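Local coordinates for protein salmonella typhimurium DB7155 bacteriophage DET7 tailspike (Bacteriophage, PDB 2V5I) that probably binds and cleaves the O-antigen polysaccharide of the Salmonella surface, acting as the receptor-binding tailspike of the phage, at residues M91-T96 / G173-Y178; P97-P102 / T119-K124; F101-D106 / E126-G131; G196-I201 / Y224-G229. All blocks are in the same frame, centred on the assembly; numbering follows the deposited sequence.

Overall arrangement
Interactions 1 and 4 join successive turns of the beta-helix. Both are buried and held mainly by backbone bonds. Interaction 1 has strand pairing and an apolar inner side. Interaction 4 joins two glycine-rich corners and uses two waters. Interactions 2 and 3 belong to the long excursion that leaves the helix after strand 85-92. Interaction 2 is a small antiparallel strand pair, partly exposed, with tryptophan and glutamine on its outer face. Interaction 3 shares Phe101 and Pro102 with it; it is a buried packing of them and Trp103 against Glu126, Gly127 and Tyr128, without hydrogen bonds. Lys124 ties interaction 2 to interaction 1, and a bond between Gln129 and Ser226 ties interaction 3 to interaction 4.

Interaction 1. Residues M91-T96 / G173-Y178; sequences MESKTT and GLMAAY
Met91 and Glu92 pair in parallel with Gly173 and Leu174, as neighbouring turns of the parallel beta-helix known from the P22 tailspike family. Two backbone bonds join the segments. Leu174 N donates to Met91 O at 2.9 Å, and Ser93 N donates to Leu174 O at 3.1 Å. The tight part lies on the Met91 side. Met91 O sits only 3.0 Å from Gly173 CA. Met91 CB packs on Ala176 CB at 3.8 Å. Met91 CG meets the Tyr178 ring at a slant, 3.7 Å from Tyr178 CZ. The Met91 side chain then bends at chi2 (-57°) and chi3, which takes the sulfur end away from 173-178. Leu158 and Ala156 of strand 156-161 also touch Met91. Tyr178 OH bonds to Gly172 O.

The Glu92-Leu174 side is looser and partly exposed. Glu92 and Leu174 run side by side and point the same way, with Leu174 CD1 3.9 Å from Glu92 OE1. The carboxylate is held elsewhere, by salt bridges to Lys68 and Lys124.

The chain of 173-178 turns a corner at Leu174 and Met175. Here Ser93 and Met175 are buried: Ser93 OG lies 3.4 Å from Met175 CB and donates to Thr95 O at 2.8 Å.

Interaction 2. Residues P97-P102 / T119-K124; sequences PWVIFP and TLKQSK
Val99 and Lys121 form the hydrogen-bonded pair of a short antiparallel two-stranded sheet, and Trp98 and Gln122 form the non-hydrogen-bonded pair beside it. Three backbone bonds hold the strands. Val99 N donates to Lys121 O at 2.7 Å, and Lys121 N donates back to Val99 O at 3.1 Å. Ser123 N extends the pairing to Pro97 O, at 3.0 Å.

One side-chain bond continues it at the other end. Phe101 N donates to Thr119 OG1 at 3.0 Å. A chi1 of 69° sets this hydroxyl between the backbone N and carbonyl carbon of Thr119, and it bonds to Val116 O as well.

The main pi contact is on the Trp98 face. Gln122 CG lies over the six-membered ring, 3.4 Å from its centroid, as a CH-pi contact. The amide continues across the indole at 30° to its plane. Gln122 NE2 comes within 3.3 Å of Trp98 NE1, but both are donors and form no bond. Lys121 NZ is 5.3 Å from the centroid of the Phe101 ring, at most a weak cation-pi attraction; its salt bridge is to Glu126.

Apolar contacts complete the set. Leu120 CG packs on Trp98 CE3 at 3.9 Å, and Leu120 also meets Ile100.

The pair sits in the excursion between strands 85-92 and 156-161, with helix 113-117 in the loop joining its two strands. Lys124 reaches back to Glu92 and Ser93 at the end of strand 85-92.

Interaction 3. Residues F101-D106 / E126-G131; sequences FPWDAD and EGYQPG
The backbones of Phe101 and Gly127 come to 4.7 Å between their CA atoms, in two segments without helix or strand, and Gly127 takes a positive phi of 74°. Both loops belong to the excursion from the P22-tailspike-like beta-helix between strands 85-92 and 156-161, and Phe101 and Glu126 also touch Tyr224 of strand 220-224. The Phe101 ring turns its edge to Gly127 N, 3.7 Å from Phe101 CD1.

Glu126 crosses the same ring at a slant. Its CG sits between its own backbone N and carbonyl carbon (chi1 62°), and the chain is extended beyond. This brings CB, CG and CD beside Phe101 CE1, with Glu126 CD nearest at 3.8 Å. Carboxylate and ring planes are 46° apart. The carboxylate's salt bridge is to Lys121.

Tyr128 meets Pro102 and Trp103. Its CE1 is 4.0 Å from Pro102 CD, and the two side chains cross at about a right angle. Trp103 CH2 comes to the edge of the tyrosine ring, 4.2 Å from Tyr128 CE1.

Within 101-106, Trp103 CE3 lies over the centre of the Phe101 ring, 3.9 Å above its plane, edge-to-face. Arg252 makes a cation-pi contact with Trp103, and Tyr128 OH bonds to Asp134.

The contact rests on van der Waals packing of rings and a proline, with Glu126 and the Gly127 backbone against Phe101. The polar ends of Glu126 and Tyr128 are bonded elsewhere.

Interaction 4. Residues G196-I201 / Y224-G229; sequences GGKDGI and YGSGSG
Ile201 lays its side chain against the backbone carbonyls at both ends of 224-229. Its CD1 is 3.5 Å from Tyr224 O, and its CB is 3.3 Å from Gly229 O. CG1 is placed beside the backbone N of Ile201 by a chi1 of -51°, and the chain then runs straight out to CD1. Next to it, Ile201 N donates to Ser228 O at 3.0 Å.

Nearer the start of both segments, Ser226 N donates to Gly197 O at 2.9 Å. Ser226 CB faces Lys198 O, while its hydroxyl bonds to Gln129 O in the neighbouring excursion. These segments are corresponding corners of two successive turns of the parallel beta-helix. Each links a strand of one face, 187-196 or 220-224, to a strand of another, 202-205 or 230-233. Six of the twelve residues are glycines, and the backbones of Gly196 and Gly225 touch directly, with no side chain between them.

Two waters fill out the polar links. One donates to Gly196 O at 2.8 Å and accepts from Gly225 N at 3.0 Å. The second donates to Asp199 O at 2.7 Å and accepts from Gly227 N at 2.8 Å.

Interaction 1. Residues M91-T96 / G173-Y178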
# COMPACT_ATOMS: atom_id res chain seq x y z
N MET A 91 15.82 16.89 25.62
CA MET A 91 16.89 17.87 25.44
C MET A 91 16.28 19.24 25.17
O MET A 91 15.41 19.36 24.29
CB MET A 91 17.73 17.44 24.24
CG MET A 91 18.32 16.11 24.39
SD MET A 91 19.36 15.81 25.83
CE MET A 91 20.63 17.03 25.61
N GLU A 92 16.66 20.28 25.94
CA GLU A 92 16.11 21.63 25.73
C GLU A 92 17.25 22.64 25.72
O GLU A 92 18.17 22.58 26.55
CB GLU A 92 15.12 21.97 26.84
CG GLU A 92 14.64 23.43 26.79
CD GLU A 92 13.52 23.74 27.73
OE1 GLU A 92 12.83 22.82 28.23
OE2 GLU A 92 13.29 24.95 27.95
N SER A 93 17.26 23.52 24.72
CA SER A 93 18.30 24.54 24.67
C SER A 93 18.13 25.48 25.81
O SER A 93 17.02 25.72 26.27
CB SER A 93 18.31 25.31 23.35
OG SER A 93 17.07 26.03 23.14
N LYS A 94 19.25 26.06 26.22
CA LYS A 94 19.26 27.14 27.20
C LYS A 94 18.78 28.45 26.57
O LYS A 94 17.94 29.18 27.13
CB LYS A 94 20.71 27.23 27.71
CG LYS A 94 20.94 28.26 28.71
CD LYS A 94 22.26 28.07 29.46
CE LYS A 94 23.45 28.35 28.66
NZ LYS A 94 24.66 28.16 29.55
N THR A 95 19.34 28.76 25.41
CA THR A 95 19.05 30.00 24.71
C THR A 95 17.73 29.86 23.94
O THR A 95 17.44 28.79 23.36
CB THR A 95 20.20 30.36 23.76
OG1 THR A 95 21.43 30.56 24.50
CG2 THR A 95 19.86 31.63 23.01
N THR A 96 16.98 30.95 23.84
CA THR A 96 15.78 30.98 23.01
C THR A 96 16.22 31.70 21.72
O THR A 96 16.52 32.90 21.74
CB THR A 96 14.64 31.76 23.69
OG1 THR A 96 14.20 31.06 24.88
CG2 THR A 96 13.46 31.94 22.80
N GLY A 173 12.10 16.94 23.00
CA GLY A 173 12.95 18.12 23.12
C GLY A 173 12.43 19.38 22.51
O GLY A 173 11.36 19.40 21.85
N LEU A 174 13.16 20.46 22.84
CA LEU A 174 12.95 21.80 22.30
C LEU A 174 14.28 22.35 21.84
O LEU A 174 15.21 22.51 22.63
CB LEU A 174 12.41 22.73 23.41
CG LEU A 174 10.97 22.44 23.90
CD1 LEU A 174 10.62 23.33 25.09
CD2 LEU A 174 9.99 22.68 22.84
N MET A 175 14.39 22.65 20.55
CA MET A 175 15.64 22.98 19.88
C MET A 175 16.68 21.91 20.14
O MET A 175 17.82 22.22 20.51
CB MET A 175 16.14 24.40 20.30
CG MET A 175 15.08 25.44 19.91
SD MET A 175 15.17 25.80 18.12
CE MET A 175 13.56 26.39 17.76
N ALA A 176 16.28 20.64 19.88
CA ALA A 176 17.04 19.47 20.28
C ALA A 176 17.67 18.74 19.11
O ALA A 176 17.22 18.88 17.97
CB ALA A 176 16.10 18.48 21.01
N ALA A 177 18.77 18.04 19.40
CA ALA A 177 19.35 17.07 18.46
C ALA A 177 19.82 15.81 19.18
O ALA A 177 20.28 15.87 20.27
CB ALA A 177 20.49 17.67 17.72
N TYR A 178 19.68 14.65 18.50
CA TYR A 178 20.21 13.42 18.95
C TYR A 178 21.20 12.94 17.91
O TYR A 178 20.88 12.83 16.73
CB TYR A 178 19.05 12.40 19.12
CG TYR A 178 18.16 12.78 20.29
CD1 TYR A 178 17.07 13.67 20.13
CD2 TYR A 178 18.42 12.27 21.56
CE1 TYR A 178 16.30 14.03 21.23
CE2 TYR A 178 17.65 12.64 22.66
CZ TYR A 178 16.58 13.50 22.48
OH TYR A 178 15.84 13.81 23.61

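Interaction 2. Residues P97-P102 / T119-K124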
# COMPACT_ATOMS: atom_id res chain seq x y z
N PRO A 97 16.37 30.96 20.62
CA PRO A 97 16.96 31.53 19.41
C PRO A 97 15.98 32.40 18.61
O PRO A 97 14.76 32.32 18.79
CB PRO A 97 17.31 30.26 18.60
CG PRO A 97 16.35 29.30 19.06
CD PRO A 97 16.00 29.55 20.44
N TRP A 98 16.50 33.23 17.69
CA TRP A 98 15.70 33.91 16.69
C TRP A 98 15.36 32.87 15.60
O TRP A 98 16.25 32.20 15.06
CB TRP A 98 16.45 35.04 16.04
CG TRP A 98 16.71 36.18 16.99
CD1 TRP A 98 17.83 36.38 17.69
CD2 TRP A 98 15.81 37.23 17.31
NE1 TRP A 98 17.70 37.54 18.48
CE2 TRP A 98 16.46 38.06 18.26
CE3 TRP A 98 14.53 37.54 16.92
CZ2 TRP A 98 15.86 39.18 18.80
CZ3 TRP A 98 13.91 38.69 17.49
CH2 TRP A 98 14.59 39.48 18.41
N VAL A 99 14.09 32.80 15.25
CA VAL A 99 13.65 31.85 14.22
C VAL A 99 12.78 32.53 13.17
O VAL A 99 12.15 33.55 13.44
CB VAL A 99 12.86 30.67 14.85
CG1 VAL A 99 13.72 29.92 15.77
CG2 VAL A 99 11.57 31.10 15.48
N ILE A 100 12.76 31.95 11.96
CA ILE A 100 11.77 32.29 10.96
C ILE A 100 10.64 31.25 10.93
O ILE A 100 10.76 30.16 11.52
CB ILE A 100 12.37 32.48 9.54
CG1 ILE A 100 13.06 31.20 9.09
CG2 ILE A 100 13.28 33.68 9.50
CD1 ILE A 100 13.35 31.12 7.60
N PHE A 101 9.49 31.68 10.39
CA PHE A 101 8.27 30.92 10.38
C PHE A 101 7.53 31.13 9.06
O PHE A 101 6.53 31.87 8.99
CB PHE A 101 7.40 31.30 11.59
CG PHE A 101 6.33 30.33 11.92
CD1 PHE A 101 6.60 29.21 12.69
CD2 PHE A 101 5.04 30.50 11.46
CE1 PHE A 101 5.58 28.31 13.04
CE2 PHE A 101 4.02 29.58 11.80
CZ PHE A 101 4.31 28.51 12.59
N PRO A 102 8.02 30.45 7.98
CA PRO A 102 7.49 30.71 6.65
C PRO A 102 6.11 30.05 6.36
O PRO A 102 5.91 29.49 5.28
CB PRO A 102 8.59 30.16 5.72
CG PRO A 102 9.23 29.02 6.55
CD PRO A 102 9.20 29.58 7.96
N THR A 119 8.53 37.51 9.84
CA THR A 119 8.11 36.48 10.80
C THR A 119 9.15 36.26 11.92
O THR A 119 8.88 35.52 12.88
CB THR A 119 7.88 35.09 10.11
OG1 THR A 119 9.12 34.54 9.66
CG2 THR A 119 6.86 35.22 8.99
N LEU A 120 10.27 36.94 11.82
CA LEU A 120 11.40 36.73 12.74
C LEU A 120 10.94 37.00 14.16
O LEU A 120 10.34 38.05 14.45
CB LEU A 120 12.60 37.61 12.38
CG LEU A 120 13.91 37.31 13.11
CD1 LEU A 120 14.53 36.03 12.60
CD2 LEU A 120 14.88 38.48 12.97
N LYS A 121 11.17 36.03 15.04
CA LYS A 121 10.83 36.14 16.46
C LYS A 121 11.72 35.22 17.28
O LYS A 121 12.35 34.31 16.73
CB LYS A 121 9.35 35.82 16.70
CG LYS A 121 8.97 34.36 16.41
CD LYS A 121 7.51 34.00 16.79
CE LYS A 121 7.19 32.57 16.28
NZ LYS A 121 5.94 31.94 16.88
N GLN A 122 11.75 35.41 18.60
CA GLN A 122 12.48 34.50 19.50
C GLN A 122 11.52 33.41 19.98
O GLN A 122 10.42 33.69 20.49
CB GLN A 122 13.13 35.26 20.68
CG GLN A 122 14.30 36.12 20.26
CD GLN A 122 14.93 36.93 21.40
OE1 GLN A 122 14.23 37.45 22.28
NE2 GLN A 122 16.26 36.94 21.43
N SER A 123 11.86 32.13 19.71
CA SER A 123 11.03 31.04 20.13
C SER A 123 11.87 29.77 20.25
O SER A 123 12.76 29.54 19.44
CB SER A 123 9.91 30.75 19.11
OG SER A 123 9.09 29.66 19.54
N LYS A 124 11.52 28.96 21.25
CA LYS A 124 12.12 27.67 21.43
C LYS A 124 11.18 26.56 20.95
O LYS A 124 11.56 25.38 20.91
CB LYS A 124 12.39 27.43 22.94
CG LYS A 124 13.76 27.03 23.25
CD LYS A 124 13.90 26.69 24.78
CE LYS A 124 14.49 27.77 25.60
NZ LYS A 124 14.82 27.23 27.00

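Interaction 3. Residues F101-D106 / E126-G131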
# COMPACT_ATOMS: atom_id res chain seq x y z
N PHE A 101 9.49 31.68 10.39
CA PHE A 101 8.27 30.92 10.38
C PHE A 101 7.53 31.13 9.06
O PHE A 101 6.53 31.87 8.99
CB PHE A 101 7.40 31.30 11.59
CG PHE A 101 6.33 30.33 11.92
CD1 PHE A 101 6.60 29.21 12.69
CD2 PHE A 101 5.04 30.50 11.46
CE1 PHE A 101 5.58 28.31 13.04
CE2 PHE A 101 4.02 29.58 11.80
CZ PHE A 101 4.31 28.51 12.59
N PRO A 102 8.02 30.45 7.98
CA PRO A 102 7.49 30.71 6.65
C PRO A 102 6.11 30.05 6.36
O PRO A 102 5.91 29.49 5.28
CB PRO A 102 8.59 30.16 5.72
CG PRO A 102 9.23 29.02 6.55
CD PRO A 102 9.20 29.58 7.96
N TRP A 103 5.23 30.04 7.36
CA TRP A 103 3.84 29.57 7.19
C TRP A 103 2.91 30.63 7.74
O TRP A 103 3.14 31.17 8.82
CB TRP A 103 3.60 28.25 7.93
CG TRP A 103 4.53 27.16 7.47
CD1 TRP A 103 4.36 26.26 6.43
CD2 TRP A 103 5.80 26.84 8.06
NE1 TRP A 103 5.44 25.45 6.36
CE2 TRP A 103 6.35 25.79 7.31
CE3 TRP A 103 6.51 27.35 9.14
CZ2 TRP A 103 7.59 25.23 7.62
CZ3 TRP A 103 7.75 26.80 9.45
CH2 TRP A 103 8.28 25.77 8.67
N ASP A 104 1.84 30.90 7.02
CA ASP A 104 0.88 31.89 7.50
C ASP A 104 -0.19 31.28 8.39
O ASP A 104 -0.23 30.07 8.63
CB ASP A 104 0.33 32.76 6.34
CG ASP A 104 -0.66 32.03 5.45
OD1 ASP A 104 -1.25 30.99 5.85
OD2 ASP A 104 -0.85 32.54 4.31
N ALA A 105 -1.11 32.14 8.84
CA ALA A 105 -2.12 31.72 9.80
C ALA A 105 -3.04 30.65 9.28
O ALA A 105 -3.56 29.83 10.06
CB ALA A 105 -2.93 32.92 10.27
N ASP A 106 -3.22 30.60 7.96
CA ASP A 106 -4.05 29.58 7.33
C ASP A 106 -3.24 28.34 6.95
O ASP A 106 -3.79 27.42 6.37
CB ASP A 106 -4.72 30.17 6.10
CG ASP A 106 -5.48 31.44 6.42
OD1 ASP A 106 -6.28 31.43 7.39
OD2 ASP A 106 -5.27 32.46 5.71
N GLU A 126 8.72 26.64 18.04
CA GLU A 126 8.31 26.48 16.66
C GLU A 126 9.16 27.38 15.77
O GLU A 126 9.88 28.27 16.25
CB GLU A 126 6.86 26.84 16.47
CG GLU A 126 6.51 28.25 16.80
CD GLU A 126 4.98 28.52 16.81
OE1 GLU A 126 4.16 27.62 16.58
OE2 GLU A 126 4.60 29.69 17.03
N GLY A 127 9.09 27.14 14.48
CA GLY A 127 9.97 27.81 13.52
C GLY A 127 11.37 27.26 13.56
O GLY A 127 11.66 26.29 14.27
N TYR A 128 12.24 27.82 12.73
CA TYR A 128 13.64 27.37 12.76
C TYR A 128 14.63 28.52 12.51
O TYR A 128 14.30 29.55 11.90
CB TYR A 128 13.88 26.23 11.75
CG TYR A 128 13.70 26.62 10.29
CD1 TYR A 128 12.40 26.66 9.69
CD2 TYR A 128 14.77 27.02 9.50
CE1 TYR A 128 12.24 26.99 8.37
CE2 TYR A 128 14.59 27.39 8.19
CZ TYR A 128 13.32 27.39 7.60
OH TYR A 128 13.13 27.74 6.27
N GLN A 129 15.83 28.31 13.01
CA GLN A 129 16.94 29.25 12.81
C GLN A 129 17.41 29.24 11.36
O GLN A 129 17.74 28.18 10.82
CB GLN A 129 18.12 28.89 13.69
CG GLN A 129 17.84 28.97 15.20
CD GLN A 129 18.84 28.17 15.99
OE1 GLN A 129 19.98 28.57 16.14
NE2 GLN A 129 18.40 27.01 16.53
N PRO A 130 17.36 30.37 10.68
CA PRO A 130 17.67 30.40 9.26
C PRO A 130 19.16 30.28 8.99
O PRO A 130 19.98 30.57 9.84
CB PRO A 130 17.12 31.76 8.80
CG PRO A 130 17.23 32.60 9.97
CD PRO A 130 16.99 31.72 11.17
N GLY A 131 19.52 29.79 7.80
CA GLY A 131 20.93 29.64 7.42
C GLY A 131 21.11 29.62 5.91
O GLY A 131 20.25 30.06 5.17

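Interaction 4. Residues G196-I201 / Y224-G229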
# COMPACT_ATOMS: atom_id res chain seq x y z
N GLY A 196 13.11 20.14 16.67
CA GLY A 196 14.50 20.35 16.30
C GLY A 196 15.09 21.73 16.50
O GLY A 196 14.37 22.68 16.60
N GLY A 197 16.43 21.78 16.57
CA GLY A 197 17.20 23.01 16.58
C GLY A 197 18.02 23.19 15.32
O GLY A 197 17.61 22.79 14.22
N LYS A 198 19.21 23.73 15.44
CA LYS A 198 19.97 24.08 14.25
C LYS A 198 20.42 22.86 13.42
O LYS A 198 20.57 22.94 12.20
CB LYS A 198 21.18 24.90 14.70
CG LYS A 198 21.97 25.47 13.56
CD LYS A 198 21.30 26.58 12.85
CE LYS A 198 22.27 27.32 11.94
NZ LYS A 198 21.73 28.60 11.39
N ASP A 199 20.72 21.75 14.11
CA ASP A 199 21.27 20.55 13.45
C ASP A 199 20.17 19.56 13.08
O ASP A 199 19.02 19.71 13.47
CB ASP A 199 22.31 19.96 14.35
CG ASP A 199 23.50 20.93 14.57
OD1 ASP A 199 23.85 21.71 13.64
OD2 ASP A 199 24.09 20.86 15.66
N GLY A 200 20.49 18.60 12.23
CA GLY A 200 19.57 17.50 11.99
C GLY A 200 19.01 16.96 13.29
O GLY A 200 19.70 16.98 14.34
N ILE A 201 17.77 16.52 13.27
CA ILE A 201 17.14 16.11 14.53
C ILE A 201 17.70 14.81 15.05
O ILE A 201 18.03 14.72 16.23
CB ILE A 201 15.61 16.17 14.49
CG1 ILE A 201 15.16 17.54 13.98
CG2 ILE A 201 15.03 15.87 15.88
CD1 ILE A 201 13.70 17.81 13.89
N TYR A 224 9.96 20.59 12.87
CA TYR A 224 10.82 21.75 12.64
C TYR A 224 12.31 21.31 12.51
O TYR A 224 12.57 20.32 11.80
CB TYR A 224 10.57 22.84 13.74
CG TYR A 224 9.18 23.42 13.65
CD1 TYR A 224 8.82 24.19 12.60
CD2 TYR A 224 8.22 23.19 14.66
CE1 TYR A 224 7.52 24.74 12.50
CE2 TYR A 224 6.95 23.73 14.57
CZ TYR A 224 6.60 24.46 13.50
OH TYR A 224 5.31 24.98 13.38
N GLY A 225 13.24 22.04 13.10
CA GLY A 225 14.67 21.83 12.85
C GLY A 225 15.09 22.67 11.64
O GLY A 225 14.34 22.88 10.69
N SER A 226 16.32 23.15 11.67
CA SER A 226 16.82 23.94 10.54
C SER A 226 17.37 23.01 9.43
O SER A 226 17.61 23.49 8.29
CB SER A 226 17.99 24.78 10.99
OG SER A 226 17.65 25.71 11.99
N GLY A 227 17.68 21.79 9.81
CA GLY A 227 18.19 20.76 8.89
C GLY A 227 17.16 19.67 8.67
O GLY A 227 15.93 19.95 8.55
N SER A 228 17.64 18.46 8.44
CA SER A 228 16.76 17.35 8.10
C SER A 228 16.30 16.60 9.33
O SER A 228 16.98 16.62 10.37
CB SER A 228 17.43 16.46 7.05
OG SER A 228 17.61 17.17 5.84
N GLY A 229 15.13 15.99 9.23
CA GLY A 229 14.56 15.29 10.36
C GLY A 229 15.43 14.15 10.83
O GLY A 229 15.77 13.99 11.99
O HOH W 1 13.70 24.53 14.66
O HOH W 2 16.96 19.94 11.74